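Local coordinates for signal transduction protein TRAP (Staphylococcus aureus, PDB 4AE5) that probably acts as a phosphorylation-dependent regulator of staphylococcal virulence, promoting agr activation, RNAIII synthesis, toxin expression and biofilm formation, at residues T34-E39 / F158-Y163; L4-G9 / T113-F118; G99-R104 / G119-H124. All coordinates share one frame; numbering follows the deposited sequence.

Contact 1: T34-E39 / F158-Y163; sequences TSVIFE and FERYLY. With FMT (formic acid), chain E.
V36 and L162 make the tight part of this contact. Their strands are not neighbours in the barrel sheet. The short axes cross at 80° and come no closer than 8.4 Å, so side chains bridge the gap. The side chains of V36 and L162 cross at about a right angle. V36 CG2 meets L162 CD2 at 3.8 Å, and V36 CB and CG1 lie a little farther from the same methyl. The other branch of the leucine serves F38: L162 CD1 is 4.2 Å from F38 CE2 and approaches the ring obliquely. One leucine thus touches two residues of strand 35-41. All three are buried, and V36 also packs on T6 and Y8 of strand 3-9.

The other end is looser and more polar. R160 and T34 are both partly exposed. T34 CG2 comes to 4.0 Å from R160 NE, and V36 CG2 to 4.2 Å from R160 CD. The arginine chain starts extended, with CG anti to the backbone N (chi1 -178°), then bends at chi3. The bend turns the guanidinium toward a bound formic acid, probably left from the crystallisation liquor. R160 NH1 donates to O2 of the ligand at 2.8 Å, and O2 lies at the guanidinium edge, in its plane. F158 CZ lies 3.6 Å above one guanidinium face, toward its rim. D33 forms a salt bridge with R160 NE.

The apolar and charged halves therefore do different work. V36, F38 and L162 meet through carbon atoms alone. R160 is held by D33 at one N-H and flanked on one face by F158, so another N-H can point inward. Its positive charge would probably favour an anion, consistent with the ligand being bound as formate.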
loop_
_atom_site.group_PDB
_atom_site.type_symbol
_atom_site.label_atom_id
_atom_site.label_comp_id
_atom_site.label_asym_id
_atom_site.label_seq_id
_atom_site.Cartn_x
_atom_site.Cartn_y
_atom_site.Cartn_z
ATOM N N THR A 34 -13.296 -2.793 -6.933
ATOM C CA THR A 34 -13.597 -1.380 -6.749
ATOM C C THR A 34 -12.550 -0.517 -7.464
ATOM O O THR A 34 -11.433 -0.973 -7.709
ATOM C CB THR A 34 -13.544 -1.052 -5.210
ATOM O OG1 THR A 34 -13.836 0.339 -4.999
ATOM C CG2 THR A 34 -12.179 -1.375 -4.592
ATOM N N SER A 35 -12.849 0.740 -7.737
ATOM C CA SER A 35 -11.762 1.680 -8.075
ATOM C C SER A 35 -11.107 2.207 -6.772
ATOM O O SER A 35 -11.770 2.271 -5.743
ATOM C CB SER A 35 -12.336 2.839 -8.911
ATOM O OG SER A 35 -11.261 3.710 -9.271
ATOM N N VAL A 36 -9.847 2.646 -6.827
ATOM C CA VAL A 36 -9.128 3.077 -5.639
ATOM C C VAL A 36 -8.387 4.408 -5.974
ATOM O O VAL A 36 -7.797 4.546 -7.063
ATOM C CB VAL A 36 -8.055 1.973 -5.283
ATOM C CG1 VAL A 36 -7.186 2.410 -4.122
ATOM C CG2 VAL A 36 -8.719 0.660 -4.945
ATOM N N ILE A 37 -8.388 5.374 -5.044
ATOM C CA ILE A 37 -7.549 6.554 -5.207
ATOM C C ILE A 37 -6.760 6.874 -3.889
ATOM O O ILE A 37 -7.296 6.663 -2.762
ATOM C CB ILE A 37 -8.381 7.747 -5.752
ATOM C CG1 ILE A 37 -7.476 8.850 -6.357
ATOM C CG2 ILE A 37 -9.239 8.346 -4.641
ATOM C CD1 ILE A 37 -8.261 9.851 -7.185
ATOM N N PHE A 38 -5.526 7.387 -4.028
ATOM C CA PHE A 38 -4.749 7.811 -2.801
ATOM C C PHE A 38 -3.851 9.029 -3.048
ATOM O O PHE A 38 -3.518 9.328 -4.218
ATOM C CB PHE A 38 -3.960 6.637 -2.177
ATOM C CG PHE A 38 -2.908 6.014 -3.085
ATOM C CD1 PHE A 38 -1.621 6.566 -3.184
ATOM C CD2 PHE A 38 -3.181 4.845 -3.828
ATOM C CE1 PHE A 38 -0.644 6.001 -4.051
ATOM C CE2 PHE A 38 -2.219 4.272 -4.667
ATOM C CZ PHE A 38 -0.957 4.834 -4.793
ATOM N N GLU A 39 -3.479 9.706 -1.955
ATOM C CA GLU A 39 -2.490 10.755 -1.991
ATOM C C GLU A 39 -1.693 10.626 -0.743
ATOM O O GLU A 39 -2.199 10.198 0.265
ATOM C CB GLU A 39 -3.098 12.191 -2.098
ATOM C CG GLU A 39 -4.078 12.550 -1.001
ATOM C CD GLU A 39 -4.552 14.007 -1.090
ATOM O OE1 GLU A 39 -3.911 14.841 -1.738
ATOM O OE2 GLU A 39 -5.592 14.312 -0.556
ATOM N N PHE A 158 -5.142 -10.236 3.363
ATOM C CA PHE A 158 -5.348 -10.401 1.923
ATOM C C PHE A 158 -4.635 -9.318 1.131
ATOM O O PHE A 158 -4.158 -8.305 1.710
ATOM C CB PHE A 158 -6.880 -10.396 1.583
ATOM C CG PHE A 158 -7.449 -9.023 1.370
ATOM C CD1 PHE A 158 -7.714 -8.195 2.448
ATOM C CD2 PHE A 158 -7.765 -8.574 0.079
ATOM C CE1 PHE A 158 -8.215 -6.925 2.244
ATOM C CE2 PHE A 158 -8.284 -7.321 -0.127
ATOM C CZ PHE A 158 -8.503 -6.494 0.961
ATOM N N GLU A 159 -4.591 -9.541 -0.179
ATOM C CA GLU A 159 -3.961 -8.665 -1.176
ATOM C C GLU A 159 -5.052 -8.029 -2.049
ATOM O O GLU A 159 -5.967 -8.730 -2.524
ATOM C CB GLU A 159 -3.055 -9.521 -2.076
ATOM C CG GLU A 159 -1.776 -9.944 -1.351
ATOM C CD GLU A 159 -0.779 -10.609 -2.278
ATOM O OE1 GLU A 159 -1.203 -11.092 -3.330
ATOM O OE2 GLU A 159 0.441 -10.664 -1.951
ATOM N N ARG A 160 -5.003 -6.721 -2.215
ATOM C CA ARG A 160 -5.781 -6.079 -3.273
ATOM C C ARG A 160 -4.872 -5.619 -4.376
ATOM O O ARG A 160 -4.032 -4.680 -4.187
ATOM C CB ARG A 160 -6.538 -4.852 -2.721
ATOM C CG ARG A 160 -7.401 -4.197 -3.838
ATOM C CD ARG A 160 -8.436 -3.174 -3.328
ATOM N NE ARG A 160 -9.641 -3.761 -2.671
ATOM C CZ ARG A 160 -9.896 -3.606 -1.372
ATOM N NH1 ARG A 160 -9.059 -2.847 -0.599
ATOM N NH2 ARG A 160 -10.992 -4.143 -0.836
ATOM N N TYR A 161 -5.026 -6.188 -5.564
ATOM C CA TYR A 161 -4.186 -5.712 -6.713
ATOM C C TYR A 161 -4.760 -4.413 -7.326
ATOM O O TYR A 161 -5.970 -4.294 -7.481
ATOM C CB TYR A 161 -4.108 -6.760 -7.822
ATOM C CG TYR A 161 -3.239 -7.969 -7.565
ATOM C CD1 TYR A 161 -2.592 -8.182 -6.342
ATOM C CD2 TYR A 161 -3.073 -8.936 -8.589
ATOM C CE1 TYR A 161 -1.758 -9.304 -6.146
ATOM C CE2 TYR A 161 -2.292 -10.069 -8.397
ATOM C CZ TYR A 161 -1.627 -10.250 -7.197
ATOM O OH TYR A 161 -0.841 -11.376 -7.034
ATOM N N LEU A 162 -3.888 -3.453 -7.642
ATOM C CA LEU A 162 -4.203 -2.117 -8.207
ATOM C C LEU A 162 -3.536 -1.990 -9.573
ATOM O O LEU A 162 -2.285 -1.957 -9.692
ATOM C CB LEU A 162 -3.710 -0.969 -7.290
ATOM C CG LEU A 162 -4.036 -0.992 -5.806
ATOM C CD1 LEU A 162 -3.637 0.348 -5.112
ATOM C CD2 LEU A 162 -5.489 -1.181 -5.451
ATOM N N TYR A 163 -4.355 -1.994 -10.627
ATOM C CA TYR A 163 -3.861 -1.835 -12.012
ATOM C C TYR A 163 -3.961 -0.381 -12.526
ATOM O O TYR A 163 -4.901 0.335 -12.178
ATOM C CB TYR A 163 -4.625 -2.764 -13.011
ATOM C CG TYR A 163 -4.568 -4.235 -12.681
ATOM C CD1 TYR A 163 -5.403 -4.754 -11.735
ATOM C CD2 TYR A 163 -3.661 -5.091 -13.301
ATOM C CE1 TYR A 163 -5.360 -6.083 -11.371
ATOM C CE2 TYR A 163 -3.622 -6.435 -12.954
ATOM C CZ TYR A 163 -4.474 -6.906 -11.959
ATOM O OH TYR A 163 -4.525 -8.267 -11.628
HETATM C C FMT E . -5.758 -0.454 -1.286
HETATM O O1 FMT E . -5.235 0.331 -0.460
HETATM O O2 FMT E . -6.944 -1.017 -0.964
#

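Contact 2: L4-G9 / T113-F118; sequences LYTSYG and TYKIYF. With FMT (formic acid), chain E.
K115 and Y117 reach T6 by different torsions. The lysine chain leaves with CG anti to the backbone N (chi1 -171°) and bends at chi3. This carries NZ across the barrel interior, tip to tip with the T6 side chain. Y117 swings CG beside its own backbone N (chi1 -73°), and its hydroxyl meets T6 from the opposite direction. T6 OG1 donates to Y117 OH at 3.0 Å. Y117 OH in turn donates to O1 of a bound formic acid at 2.8 Å.

The same O1 takes a second bond, from K115 NZ at 2.8 Å. Y8 OH donates to the other oxygen, O2, also at 2.8 Å. O1 lies in the plane of the Y117 ring, at its edge, and O2 does the same for Y8. A water closes the circle: it donates to Y8 OH at 2.6 Å and accepts from K115 NZ at 2.7 Å. Beside this group, toward the start of strand 3-9, L4 CD1 packs obliquely against Y117 CE2 at 3.8 Å.

The two strands lie nearly at right angles, and their short axes come no closer than 11.4 Å. Polar side chains across this gap line a small pocket in the closed antiparallel barrel, here occupied by formic acid. This is consistent with the dimeric alpha+beta barrel of ABM relatives, where two subunits usually build what one chain forms here.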
loop_
_atom_site.group_PDB
_atom_site.type_symbol
_atom_site.label_atom_id
_atom_site.label_comp_id
_atom_site.label_asym_id
_atom_site.label_seq_id
_atom_site.Cartn_x
_atom_site.Cartn_y
_atom_site.Cartn_z
ATOM N N LEU A 4 -0.848 8.728 4.446
ATOM C CA LEU A 4 -1.465 8.308 3.207
ATOM C C LEU A 4 -2.959 8.138 3.417
ATOM O O LEU A 4 -3.378 7.466 4.382
ATOM C CB LEU A 4 -0.816 7.019 2.696
ATOM C CG LEU A 4 -1.135 6.596 1.263
ATOM C CD1 LEU A 4 0.093 5.895 0.668
ATOM C CD2 LEU A 4 -2.363 5.694 1.271
ATOM N N TYR A 5 -3.734 8.714 2.473
ATOM C CA TYR A 5 -5.191 8.696 2.496
ATOM C C TYR A 5 -5.686 7.859 1.307
ATOM O O TYR A 5 -5.294 8.158 0.180
ATOM C CB TYR A 5 -5.657 10.129 2.343
ATOM C CG TYR A 5 -5.138 11.047 3.461
ATOM C CD1 TYR A 5 -3.885 11.669 3.362
ATOM C CD2 TYR A 5 -5.893 11.272 4.612
ATOM C CE1 TYR A 5 -3.414 12.503 4.364
ATOM C CE2 TYR A 5 -5.438 12.134 5.631
ATOM C CZ TYR A 5 -4.216 12.749 5.489
ATOM O OH TYR A 5 -3.726 13.542 6.491
ATOM N N THR A 6 -6.549 6.856 1.551
ATOM C CA THR A 6 -7.058 5.967 0.480
ATOM C C THR A 6 -8.588 6.078 0.501
ATOM O O THR A 6 -9.175 6.039 1.590
ATOM C CB THR A 6 -6.621 4.518 0.682
ATOM O OG1 THR A 6 -5.182 4.490 0.812
ATOM C CG2 THR A 6 -7.030 3.671 -0.555
ATOM N N SER A 7 -9.191 6.276 -0.672
ATOM C CA SER A 7 -10.653 6.264 -0.857
ATOM C C SER A 7 -11.041 5.248 -1.940
ATOM O O SER A 7 -10.259 4.975 -2.834
ATOM C CB SER A 7 -11.177 7.659 -1.271
ATOM O OG SER A 7 -11.147 8.589 -0.192
ATOM N N TYR A 8 -12.256 4.718 -1.828
ATOM C CA TYR A 8 -12.819 3.694 -2.703
ATOM C C TYR A 8 -14.134 4.228 -3.273
ATOM O O TYR A 8 -14.846 4.998 -2.609
ATOM C CB TYR A 8 -13.108 2.417 -1.878
ATOM C CG TYR A 8 -11.871 1.927 -1.161
ATOM C CD1 TYR A 8 -10.892 1.231 -1.845
ATOM C CD2 TYR A 8 -11.650 2.231 0.189
ATOM C CE1 TYR A 8 -9.755 0.779 -1.217
ATOM C CE2 TYR A 8 -10.487 1.787 0.827
ATOM C CZ TYR A 8 -9.543 1.060 0.127
ATOM O OH TYR A 8 -8.357 0.621 0.736
ATOM N N GLY A 9 -14.458 3.822 -4.486
ATOM C CA GLY A 9 -15.704 4.210 -5.095
ATOM C C GLY A 9 -15.675 3.699 -6.538
ATOM O O GLY A 9 -14.785 2.929 -6.901
ATOM N N THR A 113 -5.079 -2.871 11.665
ATOM C CA THR A 113 -4.706 -3.596 10.414
ATOM C C THR A 113 -3.642 -2.768 9.734
ATOM O O THR A 113 -3.881 -1.616 9.342
ATOM C CB THR A 113 -5.934 -3.884 9.516
ATOM O OG1 THR A 113 -6.853 -4.675 10.267
ATOM C CG2 THR A 113 -5.582 -4.768 8.292
ATOM N N TYR A 114 -2.451 -3.321 9.651
ATOM C CA TYR A 114 -1.337 -2.630 8.958
ATOM C C TYR A 114 -1.490 -2.799 7.457
ATOM O O TYR A 114 -2.297 -3.672 7.003
ATOM C CB TYR A 114 0.022 -3.091 9.530
ATOM C CG TYR A 114 0.500 -2.337 10.806
ATOM C CD1 TYR A 114 -0.041 -2.627 12.058
ATOM C CD2 TYR A 114 1.544 -1.414 10.753
ATOM C CE1 TYR A 114 0.368 -1.963 13.206
ATOM C CE2 TYR A 114 1.992 -0.735 11.915
ATOM C CZ TYR A 114 1.403 -1.016 13.136
ATOM O OH TYR A 114 1.829 -0.368 14.301
ATOM N N LYS A 115 -0.833 -1.901 6.690
ATOM C CA LYS A 115 -0.885 -2.001 5.235
ATOM C C LYS A 115 0.507 -1.855 4.663
ATOM O O LYS A 115 1.361 -1.080 5.179
ATOM C CB LYS A 115 -1.937 -1.050 4.622
ATOM C CG LYS A 115 -2.187 -1.282 3.110
ATOM C CD LYS A 115 -3.549 -0.719 2.661
ATOM C CE LYS A 115 -3.539 0.781 2.655
ATOM N NZ LYS A 115 -4.839 1.295 2.089
ATOM N N ILE A 116 0.754 -2.600 3.586
ATOM C CA ILE A 116 1.994 -2.445 2.817
ATOM C C ILE A 116 1.545 -2.157 1.353
ATOM O O ILE A 116 0.648 -2.854 0.860
ATOM C CB ILE A 116 2.887 -3.693 2.842
ATOM C CG1 ILE A 116 3.604 -3.748 4.220
ATOM C CG2 ILE A 116 3.930 -3.638 1.652
ATOM C CD1 ILE A 116 4.189 -5.143 4.478
ATOM N N TYR A 117 2.142 -1.151 0.710
ATOM C CA TYR A 117 2.112 -1.061 -0.761
ATOM C C TYR A 117 3.441 -1.530 -1.338
ATOM O O TYR A 117 4.482 -0.975 -0.969
ATOM C CB TYR A 117 1.851 0.382 -1.285
ATOM C CG TYR A 117 0.416 0.984 -1.150
ATOM C CD1 TYR A 117 -0.697 0.185 -0.794
ATOM C CD2 TYR A 117 0.164 2.333 -1.400
ATOM C CE1 TYR A 117 -1.986 0.737 -0.674
ATOM C CE2 TYR A 117 -1.161 2.876 -1.304
ATOM C CZ TYR A 117 -2.209 2.068 -0.946
ATOM O OH TYR A 117 -3.510 2.560 -0.818
ATOM N N PHE A 118 3.394 -2.455 -2.325
ATOM C CA PHE A 118 4.503 -2.793 -3.181
ATOM C C PHE A 118 4.147 -2.294 -4.566
ATOM O O PHE A 118 3.076 -2.625 -5.127
ATOM C CB PHE A 118 4.821 -4.297 -3.197
ATOM C CG PHE A 118 5.669 -4.773 -2.041
ATOM C CD1 PHE A 118 7.015 -4.335 -1.870
ATOM C CD2 PHE A 118 5.124 -5.669 -1.084
ATOM C CE1 PHE A 118 7.808 -4.860 -0.818
ATOM C CE2 PHE A 118 5.920 -6.186 -0.048
ATOM C CZ PHE A 118 7.248 -5.693 0.116
HETATM C C FMT E . -5.758 -0.454 -1.286
HETATM O O1 FMT E . -5.235 0.331 -0.460
HETATM O O2 FMT E . -6.944 -1.017 -0.964
HETATM O O HOH W 1 -7.373 1.220 3.065
#

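Contact 3: G99-R104 / G119-H124; sequences GFKSYR and GFADRH
K101 and S102 both turn their backbone N-H groups to the carbonyl of G119. K101 N is 2.8 Å from G119 O, and S102 N is 3.1 Å from it with the straighter bond, 165° at the hydrogen. Both donors come from the same face of the carbonyl plane. This is a classic beta bulge in an antiparallel pair. G119 N returns a bond to S102 O at 2.9 Å. Beyond the bulge, A121 N donates to G99 O at 2.8 Å.

The side chains follow this register. F100 and F120 form a non-hydrogen-bonded pair, and their rings meet T-shaped. The edge of F100 points at the face of F120, with centroids 5.7 Å apart and planes at 87°. F100 CA also lies over the F120 face, 3.9 Å from the ring centroid, as a CH-pi contact. The F100 CG is anti to the backbone N (chi1 172°), which runs the ring along its own strand, one face over S102 N. On the other side of the sheet, S102 OG sits 3.5 Å from G119 CA. K101 CG lies across the backbone, 3.7 Å from A121 N, while the rest of the lysine chain runs out past A121 CB.

Farther out, F120 meets the ring of F129 in helix 123-131 and pairs through its backbone with F67. D122 is the N-cap of that helix, and its OD1 accepts from A125 N. F100 packs on I59 of strand 51-59, and S102 on Y68 of strand 67-73.

The contact lies at the open end of the hairpin 100-108/114-120, away from its turn. The bulge gives G119 O two donors, so the one-residue shift is taken up while the N-H groups of K101 and S102 both stay bonded to one carbonyl.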
loop_
_atom_site.group_PDB
_atom_site.type_symbol
_atom_site.label_atom_id
_atom_site.label_comp_id
_atom_site.label_asym_id
_atom_site.label_seq_id
_atom_site.Cartn_x
_atom_site.Cartn_y
_atom_site.Cartn_z
ATOM N N GLY A 99 12.141 -5.297 -11.635
ATOM C CA GLY A 99 10.830 -4.590 -11.699
ATOM C C GLY A 99 10.391 -3.816 -10.485
ATOM O O GLY A 99 9.309 -3.177 -10.499
ATOM N N PHE A 100 11.203 -3.810 -9.424
ATOM C CA PHE A 100 10.801 -3.103 -8.215
ATOM C C PHE A 100 10.736 -1.581 -8.466
ATOM O O PHE A 100 11.681 -1.014 -9.032
ATOM C CB PHE A 100 11.789 -3.339 -7.073
ATOM C CG PHE A 100 11.498 -2.477 -5.875
ATOM C CD1 PHE A 100 10.634 -2.909 -4.927
ATOM C CD2 PHE A 100 12.116 -1.220 -5.721
ATOM C CE1 PHE A 100 10.308 -2.144 -3.786
ATOM C CE2 PHE A 100 11.839 -0.466 -4.586
ATOM C CZ PHE A 100 10.942 -0.913 -3.638
ATOM N N LYS A 101 9.693 -0.927 -7.964
ATOM C CA LYS A 101 9.563 0.542 -8.114
ATOM C C LYS A 101 9.474 1.256 -6.752
ATOM O O LYS A 101 10.134 2.272 -6.526
ATOM C CB LYS A 101 8.328 0.884 -8.992
ATOM C CG LYS A 101 8.404 0.339 -10.442
ATOM C CD LYS A 101 9.688 0.854 -11.181
ATOM C CE LYS A 101 9.882 0.127 -12.511
ATOM N NZ LYS A 101 10.684 0.887 -13.531
ATOM N N SER A 102 8.593 0.784 -5.883
ATOM C CA SER A 102 8.362 1.444 -4.607
ATOM C C SER A 102 7.899 0.549 -3.486
ATOM O O SER A 102 7.330 -0.568 -3.665
ATOM C CB SER A 102 7.366 2.643 -4.837
ATOM O OG SER A 102 6.110 2.090 -5.250
ATOM N N TYR A 103 7.981 1.079 -2.288
ATOM C CA TYR A 103 7.547 0.376 -1.080
ATOM C C TYR A 103 6.999 1.412 -0.061
ATOM O O TYR A 103 7.586 2.523 0.083
ATOM C CB TYR A 103 8.772 -0.262 -0.410
ATOM C CG TYR A 103 8.521 -0.898 0.913
ATOM C CD1 TYR A 103 7.676 -1.990 1.021
ATOM C CD2 TYR A 103 9.113 -0.421 2.068
ATOM C CE1 TYR A 103 7.471 -2.662 2.226
ATOM C CE2 TYR A 103 8.873 -1.052 3.276
ATOM C CZ TYR A 103 8.085 -2.178 3.351
ATOM O OH TYR A 103 7.854 -2.828 4.536
ATOM N N ARG A 104 5.925 1.048 0.611
ATOM C CA ARG A 104 5.355 1.770 1.762
ATOM C C ARG A 104 4.897 0.840 2.859
ATOM O O ARG A 104 4.063 -0.106 2.638
ATOM C CB ARG A 104 4.174 2.695 1.373
ATOM C CG ARG A 104 4.370 3.803 0.332
ATOM C CD ARG A 104 5.343 4.900 0.880
ATOM N NE ARG A 104 5.442 6.042 -0.052
ATOM C CZ ARG A 104 6.289 6.097 -1.076
ATOM N NH1 ARG A 104 7.123 5.078 -1.348
ATOM N NH2 ARG A 104 6.338 7.187 -1.834
ATOM N N GLY A 119 4.981 -1.399 -5.071
ATOM C CA GLY A 119 4.883 -0.932 -6.460
ATOM C C GLY A 119 5.878 -1.631 -7.362
ATOM O O GLY A 119 7.109 -1.653 -7.116
ATOM N N PHE A 120 5.376 -2.177 -8.458
ATOM C CA PHE A 120 6.307 -2.848 -9.414
ATOM C C PHE A 120 5.973 -2.439 -10.849
ATOM O O PHE A 120 4.891 -1.876 -11.100
ATOM C CB PHE A 120 6.187 -4.378 -9.257
ATOM C CG PHE A 120 7.077 -4.987 -8.225
ATOM C CD1 PHE A 120 6.754 -4.865 -6.856
ATOM C CD2 PHE A 120 8.215 -5.673 -8.576
ATOM C CE1 PHE A 120 7.536 -5.439 -5.909
ATOM C CE2 PHE A 120 9.025 -6.240 -7.612
ATOM C CZ PHE A 120 8.714 -6.104 -6.281
ATOM N N ALA A 121 6.902 -2.751 -11.796
ATOM C CA ALA A 121 6.682 -2.510 -13.261
ATOM C C ALA A 121 5.329 -3.050 -13.726
ATOM O O ALA A 121 4.596 -2.376 -14.449
ATOM C CB ALA A 121 7.826 -3.165 -14.114
ATOM N N ASP A 122 5.022 -4.286 -13.349
ATOM C CA ASP A 122 3.755 -4.926 -13.732
ATOM C C ASP A 122 3.365 -6.036 -12.783
ATOM O O ASP A 122 4.089 -6.356 -11.872
ATOM C CB ASP A 122 3.818 -5.467 -15.224
ATOM C CG ASP A 122 4.917 -6.506 -15.453
ATOM O OD1 ASP A 122 5.336 -7.208 -14.543
ATOM O OD2 ASP A 122 5.284 -6.755 -16.653
ATOM N N ARG A 123 2.241 -6.684 -13.038
ATOM C CA ARG A 123 1.763 -7.706 -12.167
ATOM C C ARG A 123 2.684 -8.860 -12.106
ATOM O O ARG A 123 2.879 -9.409 -11.010
ATOM C CB ARG A 123 0.406 -8.212 -12.650
ATOM C CG ARG A 123 -0.146 -9.312 -11.778
ATOM C CD ARG A 123 -1.467 -9.716 -12.388
ATOM N NE ARG A 123 -1.676 -11.106 -12.171
ATOM C CZ ARG A 123 -1.579 -12.011 -13.141
ATOM N NH1 ARG A 123 -1.290 -11.638 -14.382
ATOM N NH2 ARG A 123 -1.787 -13.283 -12.861
ATOM N N HIS A 124 3.238 -9.270 -13.262
ATOM C CA HIS A 124 4.098 -10.437 -13.231
ATOM C C HIS A 124 5.311 -10.238 -12.316
ATOM O O HIS A 124 5.748 -11.179 -11.655
ATOM C CB HIS A 124 4.568 -10.867 -14.614
ATOM C CG HIS A 124 3.506 -11.556 -15.444
ATOM N ND1 HIS A 124 2.362 -12.047 -14.919
ATOM C CD2 HIS A 124 3.500 -11.911 -16.794
ATOM C CE1 HIS A 124 1.633 -12.652 -15.891
ATOM N NE2 HIS A 124 2.337 -12.568 -17.038
#

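Contacts 1 and 2 share one site. Their centres are about 7 Å apart, and both touch the formic acid, with R160 from contact 1 and Y8, K115 and Y117 from contact 2. Their strands 35-41 and 3-9 are sheet neighbours: S7 N lies 2.8 Å from I37 O, probably hydrogen-bonded. Contact 3 stands apart, its centre about 14 Å from that of contact 1 and 16 Å from that of contact 2. It continues strand 114-120 beyond F118, and Y117 N is 2.9 Å from R104 O. R123 of contact 3 packs on Y161 and Y163 of contact 1. All three contacts belong to the same barrel.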